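Local coordinates for protein HD superfamily hydrolase (Clostridium acetobutylicum ATCC 824, PDB 3CCG) that probably hydrolyses P(1),P(4)-bis(5'-adenosyl) tetraphosphate to two molecules of ADP, using a pair of bound iron ions held in an HD-type domain, at residues A[21-26]-A[131-136]; A[29-34]-A[127-132]; A[106-111]-A[120-125]. All coordinates share one frame; numbering follows the deposited sequence.

Interaction 1: residues A[21-26]-A[131-136]; sequences YKHSLG and YIEPGR. With FE (Fe (III) ion), chain C; PO4 (phosphate ion), chain D.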
loop_
_atom_site.group_PDB
_atom_site.type_symbol
_atom_site.label_atom_id
_atom_site.label_comp_id
_atom_site.label_asym_id
_atom_site.label_seq_id
_atom_site.Cartn_x
_atom_site.Cartn_y
_atom_site.Cartn_z
ATOM N N TYR A 21 20.693 -2.417 23.113
ATOM C CA TYR A 21 22.086 -2.507 22.715
ATOM C C TYR A 21 22.439 -3.960 22.393
ATOM O O TYR A 21 23.050 -4.264 21.361
ATOM C CB TYR A 21 23.037 -1.942 23.782
ATOM C CG TYR A 21 24.490 -2.176 23.474
ATOM C CD1 TYR A 21 25.125 -1.481 22.473
ATOM C CD2 TYR A 21 25.242 -3.105 24.193
ATOM C CE1 TYR A 21 26.452 -1.698 22.175
ATOM C CE2 TYR A 21 26.557 -3.327 23.890
ATOM C CZ TYR A 21 27.155 -2.628 22.891
ATOM O OH TYR A 21 28.459 -2.828 22.576
ATOM N N LYS A 22 21.992 -4.879 23.244
ATOM C CA LYS A 22 22.226 -6.304 22.969
ATOM C C LYS A 22 21.578 -6.715 21.640
ATOM O O LYS A 22 22.193 -7.434 20.862
ATOM C CB LYS A 22 21.752 -7.206 24.121
ATOM C CG LYS A 22 22.019 -8.695 23.891
ATOM N N HIS A 23 20.340 -6.272 21.403
ATOM C CA HIS A 23 19.629 -6.488 20.098
ATOM C C HIS A 23 20.518 -6.036 18.952
ATOM O O HIS A 23 20.679 -6.732 17.958
ATOM C CB HIS A 23 18.227 -5.779 20.049
ATOM C CG HIS A 23 17.664 -5.484 18.664
ATOM N ND1 HIS A 23 17.090 -6.435 17.838
ATOM C CD2 HIS A 23 17.463 -4.287 18.039
ATOM C CE1 HIS A 23 16.658 -5.851 16.724
ATOM N NE2 HIS A 23 16.860 -4.541 16.824
ATOM N N SER A 24 21.092 -4.848 19.113
ATOM C CA SER A 24 21.937 -4.259 18.056
ATOM C C SER A 24 23.175 -5.093 17.786
ATOM O O SER A 24 23.572 -5.262 16.633
ATOM C CB SER A 24 22.309 -2.836 18.398
ATOM O OG SER A 24 21.142 -1.994 18.551
ATOM N N LEU A 25 23.783 -5.635 18.827
ATOM C CA LEU A 25 24.944 -6.533 18.608
ATOM C C LEU A 25 24.477 -7.779 17.885
ATOM O O LEU A 25 25.156 -8.338 17.034
ATOM C CB LEU A 25 25.628 -6.939 19.914
ATOM C CG LEU A 25 26.332 -5.822 20.679
ATOM C CD1 LEU A 25 26.933 -6.282 22.053
ATOM C CD2 LEU A 25 27.414 -5.207 19.834
ATOM N N GLY A 26 23.275 -8.240 18.195
ATOM C CA GLY A 26 22.733 -9.384 17.488
ATOM C C GLY A 26 22.527 -9.091 16.016
ATOM O O GLY A 26 22.822 -9.903 15.142
ATOM N N TYR A 131 14.824 -8.912 11.992
ATOM C CA TYR A 131 13.818 -9.959 12.237
ATOM C C TYR A 131 14.364 -11.307 12.693
ATOM O O TYR A 131 13.720 -12.021 13.432
ATOM C CB TYR A 131 12.978 -10.186 10.959
ATOM C CG TYR A 131 12.017 -9.067 10.687
ATOM C CD1 TYR A 131 12.401 -7.932 9.972
ATOM C CD2 TYR A 131 10.731 -9.116 11.186
ATOM C CE1 TYR A 131 11.509 -6.885 9.762
ATOM C CE2 TYR A 131 9.855 -8.075 10.996
ATOM C CZ TYR A 131 10.238 -6.968 10.274
ATOM O OH TYR A 131 9.321 -5.939 10.093
ATOM N N ILE A 132 15.545 -11.671 12.226
ATOM C CA ILE A 132 16.033 -13.020 12.475
ATOM C C ILE A 132 17.230 -13.145 13.451
ATOM O O ILE A 132 17.749 -14.259 13.645
ATOM C CB ILE A 132 16.394 -13.700 11.116
ATOM C CG1 ILE A 132 17.583 -13.031 10.434
ATOM C CG2 ILE A 132 15.155 -13.756 10.165
ATOM C CD1 ILE A 132 18.219 -13.786 9.307
ATOM N N GLU A 133 17.676 -12.023 14.034
ATOM C CA GLU A 133 18.799 -12.025 14.976
ATOM C C GLU A 133 18.423 -12.967 16.109
ATOM O O GLU A 133 17.241 -13.120 16.438
ATOM C CB GLU A 133 19.224 -10.616 15.426
ATOM C CG GLU A 133 18.170 -9.838 16.148
ATOM C CD GLU A 133 18.303 -9.925 17.656
ATOM O OE1 GLU A 133 19.178 -10.717 18.125
ATOM O OE2 GLU A 133 17.537 -9.187 18.353
ATOM N N PRO A 134 19.428 -13.630 16.669
ATOM C CA PRO A 134 19.227 -14.762 17.592
ATOM C C PRO A 134 18.385 -14.467 18.800
ATOM O O PRO A 134 17.784 -15.384 19.352
ATOM C CB PRO A 134 20.653 -15.115 18.026
ATOM C CG PRO A 134 21.528 -14.551 17.006
ATOM C CD PRO A 134 20.846 -13.401 16.362
ATOM N N GLY A 135 18.371 -13.220 19.211
ATOM C CA GLY A 135 17.614 -12.796 20.366
ATOM C C GLY A 135 16.134 -12.693 20.088
ATOM O O GLY A 135 15.359 -12.449 20.996
ATOM N N ARG A 136 15.731 -12.890 18.839
ATOM C CA ARG A 136 14.302 -12.835 18.518
ATOM C C ARG A 136 13.619 -14.201 18.584
ATOM O O ARG A 136 14.189 -15.240 18.284
ATOM C CB ARG A 136 14.040 -12.191 17.181
ATOM C CG ARG A 136 14.267 -10.706 17.292
ATOM C CD ARG A 136 13.408 -9.958 16.347
ATOM N NE ARG A 136 13.602 -8.523 16.449
ATOM C CZ ARG A 136 12.883 -7.737 17.242
ATOM N NH1 ARG A 136 11.926 -8.276 18.015
ATOM N NH2 ARG A 136 13.095 -6.432 17.251
HETATM FE FE FE C . 16.088 -3.146 15.205
HETATM P P PO4 D . 13.000 -2.552 15.930
HETATM O O1 PO4 D . 13.627 -1.078 15.819
HETATM O O2 PO4 D . 12.414 -3.132 14.624
HETATM O O3 PO4 D . 11.991 -2.563 17.077
HETATM O O4 PO4 D . 14.036 -3.529 16.301
HETATM O O HOH W 1 20.513 -10.323 20.442
HETATM O O HOH W 2 15.463 -2.217 13.911
#
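The carboxylate of E133 is gripped at both oxygens. OE2 takes the bond across the contact, from H23 ND1 at 2.8 Å with an N-H...O angle of 159°. The oxygen lies close to the imidazole plane but is itself met from 38° above the carboxylate plane. OE1 accepts from G135 N at 2.8 Å, inside the type I turn E133-R136, and from a water. With CG between its own N and carbonyl carbon (chi1 61°) and the chain bent at chi2, E133 brings the carboxylate toward helix 5-38; its CB rests 3.7 Å from G26 O. With ND1 donating to E133, the H23 ring is fixed in rotation and presents NE2 to the iron at 2.3 Å, so E133 acts as a second-shell residue and would probably make the imidazole a stronger ligand. H52, D53 and D130 complete the protein ligands. R136 NH2 lies 3.6 Å from H23 CE1 and bonds weakly to O4 of a phosphate, probably from the crystallisation liquor, that also binds the iron; its NE is held by D130 O. The contact joins the middle of helix 5-38 to the turn leaving helix 121-132, where R145 of helix 141-150 bonds to E133 O and R136 O.

Interaction 2: residues A[29-34]-A[127-132]; sequences DTAVRL and YIADYI. With FE (Fe (III) ion), chain C.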
loop_
_atom_site.group_PDB
_atom_site.type_symbol
_atom_site.label_atom_id
_atom_site.label_comp_id
_atom_site.label_asym_id
_atom_site.label_seq_id
_atom_site.Cartn_x
_atom_site.Cartn_y
_atom_site.Cartn_z
ATOM N N ASP A 29 25.958 -9.027 14.322
ATOM C CA ASP A 29 26.485 -10.387 14.084
ATOM C C ASP A 29 25.727 -11.093 12.937
ATOM O O ASP A 29 26.299 -11.803 12.129
ATOM C CB ASP A 29 26.398 -11.242 15.333
ATOM C CG ASP A 29 27.407 -10.855 16.397
ATOM O OD1 ASP A 29 28.440 -10.240 16.091
ATOM O OD2 ASP A 29 27.095 -11.213 17.547
ATOM N N THR A 30 24.409 -10.967 12.950
ATOM C CA THR A 30 23.589 -11.579 11.924
ATOM C C THR A 30 23.868 -11.011 10.543
ATOM O O THR A 30 23.964 -11.740 9.538
ATOM C CB THR A 30 22.085 -11.419 12.262
ATOM O OG1 THR A 30 21.815 -12.047 13.514
ATOM C CG2 THR A 30 21.197 -12.013 11.157
ATOM N N ALA A 31 24.004 -9.686 10.469
ATOM C CA ALA A 31 24.340 -9.010 9.219
ATOM C C ALA A 31 25.675 -9.527 8.696
ATOM O O ALA A 31 25.832 -9.768 7.531
ATOM C CB ALA A 31 24.405 -7.479 9.408
ATOM N N VAL A 32 26.638 -9.699 9.602
ATOM C CA VAL A 32 27.945 -10.206 9.194
ATOM C C VAL A 32 27.828 -11.624 8.667
ATOM O O VAL A 32 28.435 -11.958 7.647
ATOM C CB VAL A 32 28.948 -10.072 10.356
ATOM C CG1 VAL A 32 30.269 -10.857 10.072
ATOM C CG2 VAL A 32 29.269 -8.617 10.611
ATOM N N ARG A 33 27.028 -12.439 9.351
ATOM C CA ARG A 33 26.826 -13.843 8.932
ATOM C C ARG A 33 26.205 -13.897 7.516
ATOM O O ARG A 33 26.668 -14.584 6.578
ATOM C CB ARG A 33 25.973 -14.582 9.949
ATOM C CG ARG A 33 25.774 -16.072 9.639
ATOM C CD ARG A 33 24.955 -16.769 10.672
ATOM N NE ARG A 33 23.606 -16.217 10.798
ATOM C CZ ARG A 33 22.613 -16.497 9.975
ATOM N NH1 ARG A 33 22.811 -17.274 8.928
ATOM N NH2 ARG A 33 21.422 -15.950 10.185
ATOM N N LEU A 34 25.176 -13.062 7.303
ATOM C CA LEU A 34 24.505 -13.063 6.026
ATOM C C LEU A 34 25.415 -12.515 4.930
ATOM O O LEU A 34 25.353 -12.904 3.764
ATOM C CB LEU A 34 23.180 -12.277 6.112
ATOM C CG LEU A 34 22.065 -12.882 6.927
ATOM C CD1 LEU A 34 20.907 -11.879 7.081
ATOM C CD2 LEU A 34 21.529 -14.194 6.302
ATOM N N TYR A 127 17.743 -5.096 6.821
ATOM C CA TYR A 127 16.310 -5.222 7.034
ATOM C C TYR A 127 15.929 -6.597 7.641
ATOM O O TYR A 127 15.220 -6.689 8.649
ATOM C CB TYR A 127 15.543 -4.945 5.719
ATOM C CG TYR A 127 14.053 -5.216 5.833
ATOM C CD1 TYR A 127 13.601 -6.506 5.732
ATOM C CD2 TYR A 127 13.143 -4.219 6.160
ATOM C CE1 TYR A 127 12.294 -6.819 5.877
ATOM C CE2 TYR A 127 11.800 -4.526 6.330
ATOM C CZ TYR A 127 11.401 -5.843 6.215
ATOM O OH TYR A 127 10.066 -6.253 6.320
ATOM N N ILE A 128 16.429 -7.665 7.033
ATOM C CA ILE A 128 16.034 -8.990 7.509
ATOM C C ILE A 128 16.733 -9.387 8.808
ATOM O O ILE A 128 16.158 -10.077 9.656
ATOM C CB ILE A 128 16.216 -10.048 6.390
ATOM C CG1 ILE A 128 15.217 -11.194 6.608
ATOM C CG2 ILE A 128 17.643 -10.500 6.279
ATOM C CD1 ILE A 128 13.735 -10.799 6.291
ATOM N N ALA A 129 17.953 -8.888 8.980
ATOM C CA ALA A 129 18.716 -9.195 10.203
ATOM C C ALA A 129 17.980 -8.761 11.432
ATOM O O ALA A 129 17.998 -9.466 12.451
ATOM C CB ALA A 129 20.118 -8.539 10.169
ATOM N N ASP A 130 17.249 -7.652 11.324
ATOM C CA ASP A 130 16.484 -7.178 12.455
ATOM C C ASP A 130 15.434 -8.222 12.947
ATOM O O ASP A 130 15.222 -8.400 14.142
ATOM C CB ASP A 130 15.813 -5.865 12.060
ATOM C CG ASP A 130 15.258 -5.133 13.244
ATOM O OD1 ASP A 130 15.939 -5.087 14.264
ATOM O OD2 ASP A 130 14.171 -4.551 13.117
ATOM N N TYR A 131 14.824 -8.912 11.992
ATOM C CA TYR A 131 13.818 -9.959 12.237
ATOM C C TYR A 131 14.364 -11.307 12.693
ATOM O O TYR A 131 13.720 -12.021 13.432
ATOM C CB TYR A 131 12.978 -10.186 10.959
ATOM C CG TYR A 131 12.017 -9.067 10.687
ATOM C CD1 TYR A 131 12.401 -7.932 9.972
ATOM C CD2 TYR A 131 10.731 -9.116 11.186
ATOM C CE1 TYR A 131 11.509 -6.885 9.762
ATOM C CE2 TYR A 131 9.855 -8.075 10.996
ATOM C CZ TYR A 131 10.238 -6.968 10.274
ATOM O OH TYR A 131 9.321 -5.939 10.093
ATOM N N ILE A 132 15.545 -11.671 12.226
ATOM C CA ILE A 132 16.033 -13.020 12.475
ATOM C C ILE A 132 17.230 -13.145 13.451
ATOM O O ILE A 132 17.749 -14.259 13.645
ATOM C CB ILE A 132 16.394 -13.700 11.116
ATOM C CG1 ILE A 132 17.583 -13.031 10.434
ATOM C CG2 ILE A 132 15.155 -13.756 10.165
ATOM C CD1 ILE A 132 18.219 -13.786 9.307
HETATM FE FE FE C . 16.088 -3.146 15.205
HETATM O O HOH W 3 20.073 -15.336 12.856
HETATM O O HOH W 2 15.463 -2.217 13.911
#
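T30 CG2 touches both A129 and I132, 3.8 Å from A129 CB and the same distance from I132 CG1. Its chi1 of -60° sets the methyl anti to the backbone N, facing helix 121-132, and leaves OG1 to bond back to G26 O. One turn on, L34 CD1 lies 3.6 Å from I128 CG2, the two side chains crossing at about a right angle, and meets I132 CD1 tip to tip at 4.0 Å. A129 CB also lies against A31 N, where the T30 and A129 CA atoms are 5.7 Å apart. The short helix axes pass at 8.9 Å with their directions 122° apart. At the outer end R33, bent at chi3, brings NH2 to I132 CD1 near the guanidinium plane, and a water joins that nitrogen to I132 O; NH1 makes a salt bridge to D149 of helix 141-150. Further out, L144 and A148 of the same helix pack on I132. D130 points away from helix 5-38 and binds the iron through OD1 at 2.2 Å. It is the last aspartate of the H...HD...D signature, with H23, H52 and D53. Both helices carry iron ligands, H23 and D130, and the apolar seam packs them together, as fits the HD-domain core.

Interaction 3: residues A[106-111]-A[120-125]; sequences LNAIEF and SLLEKI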
loop_
_atom_site.group_PDB
_atom_site.type_symbol
_atom_site.label_atom_id
_atom_site.label_comp_id
_atom_site.label_asym_id
_atom_site.label_seq_id
_atom_site.Cartn_x
_atom_site.Cartn_y
_atom_site.Cartn_z
ATOM N N LEU A 106 24.414 4.074 4.844
ATOM C CA LEU A 106 23.391 5.041 5.245
ATOM C C LEU A 106 22.003 4.605 4.719
ATOM O O LEU A 106 21.001 4.727 5.444
ATOM C CB LEU A 106 23.779 6.441 4.763
ATOM C CG LEU A 106 25.028 7.000 5.405
ATOM C CD1 LEU A 106 25.380 8.343 4.700
ATOM C CD2 LEU A 106 24.885 7.162 6.921
ATOM N N ASN A 107 21.918 4.153 3.467
ATOM C CA ASN A 107 20.643 3.668 2.949
ATOM C C ASN A 107 20.103 2.468 3.774
ATOM O O ASN A 107 18.894 2.357 4.056
ATOM C CB ASN A 107 20.731 3.223 1.479
ATOM C CG ASN A 107 20.831 4.396 0.533
ATOM O OD1 ASN A 107 20.385 5.499 0.846
ATOM N ND2 ASN A 107 21.451 4.164 -0.640
ATOM N N ALA A 108 20.985 1.534 4.116
ATOM C CA ALA A 108 20.586 0.352 4.857
ATOM C C ALA A 108 19.971 0.763 6.211
ATOM O O ALA A 108 19.014 0.173 6.667
ATOM C CB ALA A 108 21.772 -0.559 5.044
ATOM N N ILE A 109 20.554 1.767 6.865
ATOM C CA ILE A 109 20.014 2.270 8.119
ATOM C C ILE A 109 18.666 2.974 7.843
ATOM O O ILE A 109 17.657 2.687 8.477
ATOM C CB ILE A 109 20.977 3.262 8.757
ATOM C CG1 ILE A 109 22.335 2.620 9.071
ATOM C CG2 ILE A 109 20.392 3.860 9.994
ATOM C CD1 ILE A 109 23.428 3.667 9.448
ATOM N N GLU A 110 18.652 3.867 6.865
ATOM C CA GLU A 110 17.448 4.625 6.567
ATOM C C GLU A 110 16.220 3.744 6.314
ATOM O O GLU A 110 15.124 4.083 6.779
ATOM C CB GLU A 110 17.632 5.507 5.353
ATOM C CG GLU A 110 16.418 6.295 4.942
ATOM C CD GLU A 110 16.708 7.337 3.866
ATOM O OE1 GLU A 110 17.806 7.396 3.321
ATOM O OE2 GLU A 110 15.738 8.031 3.508
ATOM N N PHE A 111 16.383 2.699 5.531
ATOM C CA PHE A 111 15.228 1.915 5.062
ATOM C C PHE A 111 15.008 0.617 5.782
ATOM O O PHE A 111 14.175 -0.233 5.390
ATOM C CB PHE A 111 15.311 1.692 3.534
ATOM C CG PHE A 111 15.234 2.969 2.758
ATOM C CD1 PHE A 111 14.055 3.656 2.672
ATOM C CD2 PHE A 111 16.365 3.552 2.197
ATOM C CE1 PHE A 111 13.987 4.827 1.971
ATOM C CE2 PHE A 111 16.294 4.736 1.498
ATOM C CZ PHE A 111 15.109 5.376 1.418
ATOM N N SER A 120 19.519 -2.432 -2.160
ATOM C CA SER A 120 20.796 -3.073 -2.336
ATOM C C SER A 120 20.831 -4.348 -1.494
ATOM O O SER A 120 20.057 -4.553 -0.552
ATOM C CB SER A 120 21.921 -2.125 -1.908
ATOM O OG SER A 120 21.996 -2.064 -0.481
ATOM N N LEU A 121 21.818 -5.186 -1.794
ATOM C CA LEU A 121 22.047 -6.369 -1.034
ATOM C C LEU A 121 22.241 -5.998 0.457
ATOM O O LEU A 121 21.661 -6.663 1.324
ATOM C CB LEU A 121 23.263 -7.107 -1.601
ATOM C CG LEU A 121 23.682 -8.316 -0.789
ATOM C CD1 LEU A 121 22.568 -9.354 -0.573
ATOM C CD2 LEU A 121 24.945 -8.936 -1.422
ATOM N N LEU A 122 23.008 -4.936 0.745
ATOM C CA LEU A 122 23.248 -4.530 2.156
ATOM C C LEU A 122 21.923 -4.102 2.811
ATOM O O LEU A 122 21.637 -4.488 3.931
ATOM C CB LEU A 122 24.283 -3.442 2.254
ATOM C CG LEU A 122 24.605 -2.944 3.678
ATOM C CD1 LEU A 122 25.286 -4.124 4.466
ATOM C CD2 LEU A 122 25.450 -1.664 3.593
ATOM N N GLU A 123 21.125 -3.322 2.091
ATOM C CA GLU A 123 19.836 -2.897 2.631
ATOM C C GLU A 123 18.968 -4.103 3.003
ATOM O O GLU A 123 18.342 -4.141 4.062
ATOM C CB GLU A 123 19.085 -2.052 1.614
ATOM C CG GLU A 123 19.580 -0.680 1.390
ATOM C CD GLU A 123 18.848 0.028 0.273
ATOM O OE1 GLU A 123 17.634 0.285 0.481
ATOM O OE2 GLU A 123 19.440 0.283 -0.802
ATOM N N LYS A 124 18.947 -5.130 2.128
ATOM C CA LYS A 124 18.173 -6.313 2.376
ATOM C C LYS A 124 18.656 -7.078 3.642
ATOM O O LYS A 124 17.891 -7.569 4.439
ATOM C CB LYS A 124 18.145 -7.252 1.183
ATOM C CG LYS A 124 17.579 -6.620 -0.067
ATOM C CD LYS A 124 17.576 -7.601 -1.231
ATOM C CE LYS A 124 16.947 -6.967 -2.465
ATOM N NZ LYS A 124 17.076 -7.860 -3.677
ATOM N N ILE A 125 19.991 -7.234 3.711
ATOM C CA ILE A 125 20.626 -7.921 4.836
ATOM C C ILE A 125 20.263 -7.235 6.185
ATOM O O ILE A 125 19.904 -7.906 7.177
ATOM C CB ILE A 125 22.146 -7.984 4.615
ATOM C CG1 ILE A 125 22.461 -8.991 3.504
ATOM C CG2 ILE A 125 22.822 -8.387 5.903
ATOM C CD1 ILE A 125 23.958 -9.108 3.115
HETATM O O HOH W 4 22.012 1.268 -0.989
HETATM O O HOH W 5 17.462 -1.530 5.018
#
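E123 lies alongside F111, both side chains pointing the same way, with ring and carboxylate planes 36° apart and E123 OE1 3.9 Å from F111 CD2. With CG anti to its carbonyl carbon (chi1 -73°) and the chain extended beyond it, E123 reaches over the surface of helix 103-110: CG passes 3.8 Å from A108 CA, and CD comes to 3.9 Å from N107 CB. A108 is small enough to let the backbones nearly meet, its CA only 4.0 Å from that of E123, while its CB reaches L122 CG at 3.9 Å. The same glutamate closes a capping box at the start of helix 121-132. S120, the N-cap, accepts from E123 N through OG, and E123 OE2 accepts from S120 N at 3.0 Å, the bond nearly straight at 171° although it meets the oxygen from well above the carboxylate plane. OE2 also accepts a hydrogen bond from a water, which in turn accepts from N107 ND2, whereas OE1 pairs in a salt bridge with R116, a residue that touches F111 and N107 too. N107 OD1 bonds to R91 of helix 87-98. A second water donates to both A108 O and E123 O, bridging the two backbones.

From the N terminus, helix 5-38 supplies first 21-26 and then 29-34, which wait about a hundred residues for their partners. Interaction 3 is local: helix 103-110 and helix 121-132 meet across a connection of eight residues, 112-119. Its span lies wholly within that of interaction 2, and 29-132 lies within the 21-136 of interaction 1, the two closing on overlapping stretches that share Y131 and I132, so the loops nest and none cross. Helix 121-132 is common to all three: its start packs on helix 103-110, its later turns on 29-34, and its exit on 21-26. Interactions 1 and 2 touch, and both bring ligands to one iron. I125 packs on A31 and L34, linking interactions 2 and 3.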